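Long-range contacts in peroxisomal membrane protein PEX15 (Saccharomyces cerevisiae, PDB 5VXV), which anchors the AAA-ATPases Pex1 and Pex6 to the peroxisomal membrane as a docking factor, this chain being its all-helical, probably cytoplasmic domain: residues 21-25 with 61-66; 119-123 with 157-162; 126-130 with 149-153. One frame throughout, in Å; residues are numbered along the deposited sequence.

Contact 1 of 3, residues 21-25 with 61-66; sequences LEKMS and TLQSEI
The carboxylate of Glu22 has Leu62 CD2 seated over one face, 3.3 Å from Glu22 CD and about equally near both oxygens; the carboxylate of Glu65 is met from above its plane by the hydroxyl of Ser25. These groups lie where helices 17-27 and 60-70 of this all-helical domain cross nearly at a right angle (83°), with the axes 9.7 Å apart. Leu62 is the central side chain: its CD1 lies against Ser25 CB, while its CD2 reaches Leu21 CB at 3.8 Å as well as Glu22. Phe45, Ala48 and Cys49 of helix 39-51 also pack on Leu21. Glu22 bends at chi2 (-72°), which brings its head back over Leu62 and beside the first turn of helix 60-70; there OE2 accepts from the backbone N of Gly59, and this helix start is likely to steady the negative charge. Ser25 OG, anti to the backbone N (chi1 174°), donates to Glu65 OE2 at 2.7 Å, and a water joins Glu65 OE1 to Ser25 O. A second water gives a hydrogen to Glu22 OE1 at 3.2 Å and accepts one from Leu62 N at 2.9 Å.

Contact 2 of 3, residues 119-123 with 157-162; sequences TLELE and VKVKLH
Segments 119-123 and 157-162 run antiparallel, at 162° with axes 11.0 Å apart; their closest CA atoms are those of Thr119 and Leu161, and residues 157-161 form a wider pi-type turn, with a weak bond from His162 N to Val157 O. One oxygen, Glu123 OE2, takes two donors from opposite faces of its carboxylate plane. His162 NE2 lies 2.6 Å from Glu123 OE2, with the oxygen in the imidazole plane and an N-H...O angle of 154°; the ring and carboxylate planes stand 56° apart. Lys158 NZ closes a salt bridge to Glu123 OE2 at 2.8 Å, its chain curled at chi2 and chi3 to bring the amine back across the glutamate. The two helices form an antiparallel helical hairpin, 112-136 followed by 143-161, and this network lies at its open end. An alanine in place of Glu123 would probably leave the Lys158 ammonium without its mate and the His162 ring freer to turn, with the Glu116 bond at ND1 remaining. Because ND1 also bonds a carboxylate, the imidazole may well carry a positive charge. Thr119 CG2 covers one face of the ring, 3.4 Å from His162 NE2, and Leu120 CD1 meets its edge at CE1. Thr119 OG1 bonds Gln115 O within its own helix. On the inner side, Val157 CG1 rests 3.6 Å from Glu123 CG, and Val157 CG2 touches Leu122 CD2.

Contact 3 of 3, residues 126-130 with 149-153; sequences MSDFI and LIEIF
This is a buried, predominantly apolar helix-to-helix contact without a hydrogen bond across it, and it sits near the centre of the domain, where Met126 and Ile130 of helix 112-136 face Leu149 and Phe153 of helix 143-161. The axes lie 11.2 Å apart, and the nearest CA pairs are Met126 with Phe153 and Ile130 with Leu149. Met126, present as selenomethionine, supplies the largest share from its helix. Its chain is extended as far as SE and then turns at chi3 (72°), which tucks the terminal methyl between two neighbours: CE is 3.7 Å from Leu149 CD1 and 3.8 Å from Ile152 CG2. Nearer its root, Met126 CB meets Phe153 at the ring edge, close to the ring plane and 4.0 Å from CD2. The packing belongs to the antiparallel hairpin made by the two successive helices, successive turns meeting along the shared face. Leu149 splits its two methyls: CD1 goes to Met126, CD2 to Phe129 and Ile130, one turn further along the partner helix. That CD2 approaches Phe129 at the rim of the phenyl ring, 3.9 Å from CE2, and also lies 3.8 Å from Ile130 CG1, the leucine and isoleucine chains lying alongside each other and pointing opposite ways. On the flank of this pair the two isoleucines touch through their end methyls, Ile130 CD1 to Ile150 CD1 at 3.6 Å. Helix 91-108 adds a third wall, with Ile94 against Phe129, Asn95 against Leu149 and both Asn95 and Ile102 against Ile152, while Ile200 of helix 196-217 closes over Ile150.

How the contacts relate
Contacts 2 and 3 are successive parts of one helix pair, with centres 11 Å apart, and along the chain contact 3 is nested inside the loop closed by contact 2. Two probable backbone hydrogen bonds of the wider i to i+5 kind join them, Lys158 N to Phe153 O at 3.0 Å and Val157 N to Ile152 O at 3.2 Å, and Val157 CG2 packs on Met126 SE. The character changes along the pair, from the apolar interior of contact 3 to the charged group of contact 2. Contact 1 closes earlier in the chain and stands apart, its centre 26 Å from that of contact 2 and 27 Å from that of contact 3; its nearest atoms are about 13 Å from contact 2.

Contact 1 of 3, residues 21-25 with 61-66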
loop_
_atom_site.group_PDB
_atom_site.type_symbol
_atom_site.label_atom_id
_atom_site.label_comp_id
_atom_site.label_asym_id
_atom_site.label_seq_id
_atom_site.Cartn_x
_atom_site.Cartn_y
_atom_site.Cartn_z
ATOM N N LEU A 21 15.600 5.159 -9.245
ATOM C CA LEU A 21 14.394 5.409 -10.027
ATOM C C LEU A 21 14.689 6.251 -11.263
ATOM O O LEU A 21 14.126 6.003 -12.335
ATOM C CB LEU A 21 13.339 6.083 -9.149
ATOM C CG LEU A 21 12.688 5.151 -8.123
ATOM C CD1 LEU A 21 11.949 5.945 -7.061
ATOM C CD2 LEU A 21 11.746 4.169 -8.810
ATOM N N GLU A 22 15.562 7.255 -11.137
ATOM C CA GLU A 22 15.903 8.069 -12.301
ATOM C C GLU A 22 16.568 7.225 -13.381
ATOM O O GLU A 22 16.334 7.436 -14.578
ATOM C CB GLU A 22 16.812 9.230 -11.893
ATOM C CG GLU A 22 16.152 10.283 -11.005
ATOM C CD GLU A 22 15.147 11.147 -11.752
ATOM O OE1 GLU A 22 14.915 10.899 -12.954
ATOM O OE2 GLU A 22 14.587 12.080 -11.133
ATOM N N LYS A 23 17.401 6.260 -12.983
ATOM C CA LYS A 23 18.040 5.388 -13.964
ATOM C C LYS A 23 17.022 4.462 -14.621
ATOM O O LYS A 23 17.073 4.237 -15.836
ATOM C CB LYS A 23 19.156 4.576 -13.305
ATOM C CG LYS A 23 19.955 3.709 -14.279
ATOM C CD LYS A 23 20.630 4.546 -15.354
HETATM N N MSE A 24 16.097 3.912 -13.839
HETATM C CA MSE A 24 15.050 3.063 -14.397
HETATM C C MSE A 24 14.262 3.846 -15.441
HETATM O O MSE A 24 13.916 3.319 -16.498
HETATM C CB MSE A 24 14.115 2.550 -13.295
HETATM C CG MSE A 24 14.781 1.617 -12.289
HETATM SE SE MSE A 24 13.524 0.777 -11.047
HETATM C CE MSE A 24 12.773 -0.560 -12.253
ATOM N N SER A 25 13.984 5.114 -15.132
ATOM C CA SER A 25 13.265 5.968 -16.072
ATOM C C SER A 25 14.105 6.254 -17.309
ATOM O O SER A 25 13.601 6.189 -18.437
ATOM C CB SER A 25 12.863 7.274 -15.389
ATOM O OG SER A 25 12.278 8.175 -16.313
ATOM N N THR A 61 9.764 13.846 -15.909
ATOM C CA THR A 61 9.538 12.612 -16.659
ATOM C C THR A 61 9.369 11.427 -15.715
ATOM O O THR A 61 8.422 10.643 -15.846
ATOM C CB THR A 61 10.692 12.366 -17.633
ATOM O OG1 THR A 61 10.777 13.455 -18.562
ATOM C CG2 THR A 61 10.482 11.067 -18.409
ATOM N N LEU A 62 10.285 11.277 -14.755
ATOM C CA LEU A 62 10.160 10.198 -13.780
ATOM C C LEU A 62 8.844 10.293 -13.023
ATOM O O LEU A 62 8.164 9.282 -12.810
ATOM C CB LEU A 62 11.340 10.230 -12.808
ATOM C CG LEU A 62 11.241 9.313 -11.585
ATOM C CD1 LEU A 62 11.019 7.865 -12.004
ATOM C CD2 LEU A 62 12.490 9.427 -10.726
ATOM N N GLN A 63 8.466 11.503 -12.609
ATOM C CA GLN A 63 7.231 11.673 -11.855
ATOM C C GLN A 63 6.022 11.238 -12.673
ATOM O O GLN A 63 5.127 10.560 -12.159
ATOM C CB GLN A 63 7.092 13.129 -11.411
ATOM C CG GLN A 63 6.131 13.325 -10.251
ATOM C CD GLN A 63 6.252 14.692 -9.602
ATOM O OE1 GLN A 63 5.249 15.356 -9.343
ATOM N NE2 GLN A 63 7.482 15.113 -9.321
ATOM N N SER A 64 5.982 11.611 -13.954
ATOM C CA SER A 64 4.848 11.233 -14.792
ATOM C C SER A 64 4.772 9.720 -14.960
ATOM O O SER A 64 3.677 9.149 -15.014
ATOM C CB SER A 64 4.948 11.916 -16.155
ATOM O OG SER A 64 5.960 11.326 -16.953
ATOM N N GLU A 65 5.925 9.053 -15.036
ATOM C CA GLU A 65 5.932 7.606 -15.227
ATOM C C GLU A 65 5.509 6.879 -13.957
ATOM O O GLU A 65 4.786 5.877 -14.021
ATOM C CB GLU A 65 7.316 7.153 -15.692
ATOM C CG GLU A 65 7.631 7.609 -17.111
ATOM C CD GLU A 65 9.072 7.365 -17.524
ATOM O OE1 GLU A 65 9.396 7.629 -18.701
ATOM O OE2 GLU A 65 9.881 6.917 -16.683
ATOM N N ILE A 66 5.931 7.374 -12.792
ATOM C CA ILE A 66 5.452 6.815 -11.530
ATOM C C ILE A 66 3.945 7.004 -11.410
ATOM O O ILE A 66 3.206 6.067 -11.082
ATOM C CB ILE A 66 6.195 7.452 -10.340
ATOM C CG1 ILE A 66 7.675 7.066 -10.373
ATOM C CG2 ILE A 66 5.561 7.025 -9.012
ATOM C CD1 ILE A 66 8.524 7.772 -9.334
HETATM O O HOH W 1 12.926 12.543 -14.844
HETATM O O HOH W 2 11.644 7.342 -19.848
#

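Contact 2 of 3, residues 119-123 with 157-162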
loop_
_atom_site.group_PDB
_atom_site.type_symbol
_atom_site.label_atom_id
_atom_site.label_comp_id
_atom_site.label_asym_id
_atom_site.label_seq_id
_atom_site.Cartn_x
_atom_site.Cartn_y
_atom_site.Cartn_z
ATOM N N THR A 119 -9.683 8.736 -2.749
ATOM C CA THR A 119 -9.661 7.966 -1.510
ATOM C C THR A 119 -10.832 6.993 -1.460
ATOM O O THR A 119 -10.665 5.828 -1.077
ATOM C CB THR A 119 -9.684 8.906 -0.302
ATOM O OG1 THR A 119 -8.525 9.748 -0.327
ATOM C CG2 THR A 119 -9.685 8.117 1.008
ATOM N N LEU A 120 -12.023 7.449 -1.856
ATOM C CA LEU A 120 -13.181 6.559 -1.899
ATOM C C LEU A 120 -12.965 5.424 -2.892
ATOM O O LEU A 120 -13.339 4.276 -2.623
ATOM C CB LEU A 120 -14.442 7.350 -2.254
ATOM C CG LEU A 120 -15.279 7.837 -1.066
ATOM C CD1 LEU A 120 -14.434 8.630 -0.082
ATOM C CD2 LEU A 120 -16.466 8.672 -1.545
ATOM N N GLU A 121 -12.369 5.723 -4.051
ATOM C CA GLU A 121 -12.047 4.669 -5.008
ATOM C C GLU A 121 -11.087 3.655 -4.403
ATOM O O GLU A 121 -11.258 2.443 -4.576
ATOM C CB GLU A 121 -11.442 5.270 -6.277
ATOM C CG GLU A 121 -12.419 6.050 -7.137
ATOM C CD GLU A 121 -11.790 6.529 -8.434
ATOM O OE1 GLU A 121 -10.794 5.913 -8.879
ATOM O OE2 GLU A 121 -12.288 7.520 -9.006
ATOM N N LEU A 122 -10.063 4.135 -3.694
ATOM C CA LEU A 122 -9.106 3.228 -3.072
ATOM C C LEU A 122 -9.771 2.376 -2.000
ATOM O O LEU A 122 -9.465 1.187 -1.865
ATOM C CB LEU A 122 -7.947 4.025 -2.476
ATOM C CG LEU A 122 -6.873 3.207 -1.756
ATOM C CD1 LEU A 122 -6.179 2.251 -2.720
ATOM C CD2 LEU A 122 -5.870 4.130 -1.094
ATOM N N GLU A 123 -10.671 2.972 -1.214
ATOM C CA GLU A 123 -11.379 2.209 -0.192
ATOM C C GLU A 123 -12.083 1.005 -0.805
ATOM O O GLU A 123 -11.988 -0.116 -0.290
ATOM C CB GLU A 123 -12.381 3.106 0.533
ATOM C CG GLU A 123 -11.744 4.107 1.484
ATOM C CD GLU A 123 -12.751 5.083 2.061
ATOM O OE1 GLU A 123 -13.892 5.144 1.553
ATOM O OE2 GLU A 123 -12.399 5.792 3.025
ATOM N N VAL A 157 -5.678 5.133 5.277
ATOM C CA VAL A 157 -6.799 5.557 4.444
ATOM C C VAL A 157 -7.871 6.220 5.304
ATOM O O VAL A 157 -8.177 7.403 5.119
ATOM C CB VAL A 157 -7.371 4.373 3.643
ATOM C CG1 VAL A 157 -8.477 4.845 2.709
ATOM C CG2 VAL A 157 -6.266 3.694 2.846
ATOM N N LYS A 158 -8.447 5.479 6.255
ATOM C CA LYS A 158 -9.554 6.038 7.030
ATOM C C LYS A 158 -9.091 7.198 7.905
ATOM O O LYS A 158 -9.818 8.185 8.068
ATOM C CB LYS A 158 -10.220 4.958 7.888
ATOM C CG LYS A 158 -10.747 3.739 7.128
ATOM C CD LYS A 158 -11.646 4.091 5.943
ATOM C CE LYS A 158 -12.892 4.856 6.359
ATOM N NZ LYS A 158 -13.907 4.889 5.265
ATOM N N VAL A 159 -7.889 7.103 8.476
ATOM C CA VAL A 159 -7.365 8.149 9.348
ATOM C C VAL A 159 -6.674 9.227 8.521
ATOM O O VAL A 159 -7.152 10.365 8.446
ATOM C CB VAL A 159 -6.405 7.559 10.402
ATOM C CG1 VAL A 159 -5.636 8.658 11.142
ATOM C CG2 VAL A 159 -7.174 6.704 11.396
ATOM N N LYS A 160 -5.551 8.882 7.885
ATOM C CA LYS A 160 -4.681 9.908 7.319
ATOM C C LYS A 160 -5.315 10.589 6.107
ATOM O O LYS A 160 -5.400 11.822 6.056
ATOM C CB LYS A 160 -3.328 9.302 6.945
ATOM C CG LYS A 160 -2.334 10.324 6.418
ATOM N N LEU A 161 -5.751 9.813 5.112
ATOM C CA LEU A 161 -6.235 10.435 3.880
ATOM C C LEU A 161 -7.504 11.247 4.114
ATOM O O LEU A 161 -7.752 12.222 3.397
ATOM C CB LEU A 161 -6.470 9.376 2.800
ATOM C CG LEU A 161 -5.221 8.803 2.111
ATOM C CD1 LEU A 161 -5.623 7.805 1.034
ATOM C CD2 LEU A 161 -4.343 9.897 1.509
ATOM N N HIS A 162 -8.314 10.873 5.101
ATOM C CA HIS A 162 -9.507 11.641 5.441
ATOM C C HIS A 162 -9.257 12.679 6.530
ATOM O O HIS A 162 -10.169 13.448 6.851
ATOM C CB HIS A 162 -10.636 10.708 5.893
ATOM C CG HIS A 162 -11.250 9.913 4.783
ATOM N ND1 HIS A 162 -11.834 10.502 3.681
ATOM C CD2 HIS A 162 -11.385 8.577 4.611
ATOM C CE1 HIS A 162 -12.296 9.561 2.876
ATOM N NE2 HIS A 162 -12.040 8.384 3.419
HETATM O O HOH W 3 -9.152 12.658 1.069
#

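Contact 3 of 3, residues 126-130 with 149-153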
loop_
_atom_site.group_PDB
_atom_site.type_symbol
_atom_site.label_atom_id
_atom_site.label_comp_id
_atom_site.label_asym_id
_atom_site.label_seq_id
_atom_site.Cartn_x
_atom_site.Cartn_y
_atom_site.Cartn_z
HETATM N N MSE A 126 -9.524 -1.646 -2.031
HETATM C CA MSE A 126 -8.895 -2.369 -0.938
HETATM C C MSE A 126 -9.876 -3.301 -0.222
HETATM O O MSE A 126 -9.532 -4.442 0.084
HETATM C CB MSE A 126 -8.275 -1.391 0.058
HETATM C CG MSE A 126 -7.056 -0.673 -0.497
HETATM SE SE MSE A 126 -6.108 0.351 0.860
HETATM C CE MSE A 126 -5.317 -1.113 1.872
ATOM N N SER A 127 -11.100 -2.834 0.041
ATOM C CA SER A 127 -12.059 -3.693 0.730
ATOM C C SER A 127 -12.489 -4.853 -0.160
ATOM O O SER A 127 -12.650 -5.981 0.321
ATOM C CB SER A 127 -13.269 -2.881 1.200
ATOM O OG SER A 127 -13.894 -2.199 0.133
ATOM N N ASP A 128 -12.670 -4.606 -1.460
ATOM C CA ASP A 128 -12.924 -5.708 -2.382
ATOM C C ASP A 128 -11.785 -6.719 -2.345
ATOM O O ASP A 128 -12.019 -7.934 -2.345
ATOM C CB ASP A 128 -13.116 -5.192 -3.808
ATOM C CG ASP A 128 -14.479 -4.557 -4.031
ATOM O OD1 ASP A 128 -15.404 -4.789 -3.221
ATOM O OD2 ASP A 128 -14.626 -3.834 -5.039
ATOM N N PHE A 129 -10.538 -6.240 -2.318
ATOM C CA PHE A 129 -9.418 -7.172 -2.318
ATOM C C PHE A 129 -9.340 -7.948 -1.012
ATOM O O PHE A 129 -8.999 -9.136 -1.011
ATOM C CB PHE A 129 -8.093 -6.457 -2.554
ATOM C CG PHE A 129 -6.921 -7.360 -2.367
ATOM C CD1 PHE A 129 -6.595 -8.287 -3.341
ATOM C CD2 PHE A 129 -6.188 -7.340 -1.194
ATOM C CE1 PHE A 129 -5.546 -9.152 -3.163
ATOM C CE2 PHE A 129 -5.134 -8.205 -1.013
ATOM C CZ PHE A 129 -4.815 -9.113 -1.997
ATOM N N ILE A 130 -9.617 -7.289 0.115
ATOM C CA ILE A 130 -9.590 -7.984 1.399
ATOM C C ILE A 130 -10.529 -9.183 1.367
ATOM O O ILE A 130 -10.182 -10.272 1.841
ATOM C CB ILE A 130 -9.935 -7.012 2.543
ATOM C CG1 ILE A 130 -8.801 -5.998 2.732
ATOM C CG2 ILE A 130 -10.164 -7.768 3.850
ATOM C CD1 ILE A 130 -9.174 -4.806 3.591
ATOM N N LEU A 149 -2.100 -5.244 6.091
ATOM C CA LEU A 149 -3.071 -4.777 5.106
ATOM C C LEU A 149 -4.226 -4.043 5.780
ATOM O O LEU A 149 -4.629 -2.957 5.343
ATOM C CB LEU A 149 -3.583 -5.964 4.287
ATOM C CG LEU A 149 -4.727 -5.690 3.310
ATOM C CD1 LEU A 149 -4.314 -4.668 2.261
ATOM C CD2 LEU A 149 -5.180 -6.987 2.661
ATOM N N ILE A 150 -4.777 -4.620 6.848
ATOM C CA ILE A 150 -5.893 -3.970 7.525
ATOM C C ILE A 150 -5.432 -2.670 8.170
ATOM O O ILE A 150 -6.164 -1.673 8.181
ATOM C CB ILE A 150 -6.531 -4.919 8.556
ATOM C CG1 ILE A 150 -6.956 -6.235 7.893
ATOM C CG2 ILE A 150 -7.732 -4.251 9.218
ATOM C CD1 ILE A 150 -7.933 -6.080 6.739
ATOM N N GLU A 151 -4.208 -2.645 8.695
ATOM C CA GLU A 151 -3.736 -1.435 9.356
ATOM C C GLU A 151 -3.427 -0.330 8.351
ATOM O O GLU A 151 -3.573 0.853 8.676
ATOM C CB GLU A 151 -2.535 -1.769 10.241
ATOM C CG GLU A 151 -2.950 -2.605 11.454
ATOM C CD GLU A 151 -1.875 -2.731 12.511
ATOM O OE1 GLU A 151 -0.743 -2.256 12.278
ATOM O OE2 GLU A 151 -2.168 -3.312 13.581
ATOM N N ILE A 152 -3.042 -0.677 7.118
ATOM C CA ILE A 152 -2.970 0.336 6.066
ATOM C C ILE A 152 -4.348 0.943 5.837
ATOM O O ILE A 152 -4.514 2.166 5.796
ATOM C CB ILE A 152 -2.407 -0.262 4.763
ATOM C CG1 ILE A 152 -0.938 -0.645 4.929
ATOM C CG2 ILE A 152 -2.550 0.737 3.609
ATOM C CD1 ILE A 152 -0.398 -1.496 3.792
ATOM N N PHE A 153 -5.358 0.087 5.677
ATOM C CA PHE A 153 -6.711 0.568 5.429
ATOM C C PHE A 153 -7.159 1.524 6.528
ATOM O O PHE A 153 -7.669 2.614 6.249
ATOM C CB PHE A 153 -7.667 -0.622 5.316
ATOM C CG PHE A 153 -9.076 -0.241 4.957
ATOM C CD1 PHE A 153 -9.995 0.070 5.945
ATOM C CD2 PHE A 153 -9.483 -0.202 3.633
ATOM C CE1 PHE A 153 -11.291 0.419 5.621
ATOM C CE2 PHE A 153 -10.780 0.146 3.304
ATOM C CZ PHE A 153 -11.683 0.458 4.299
#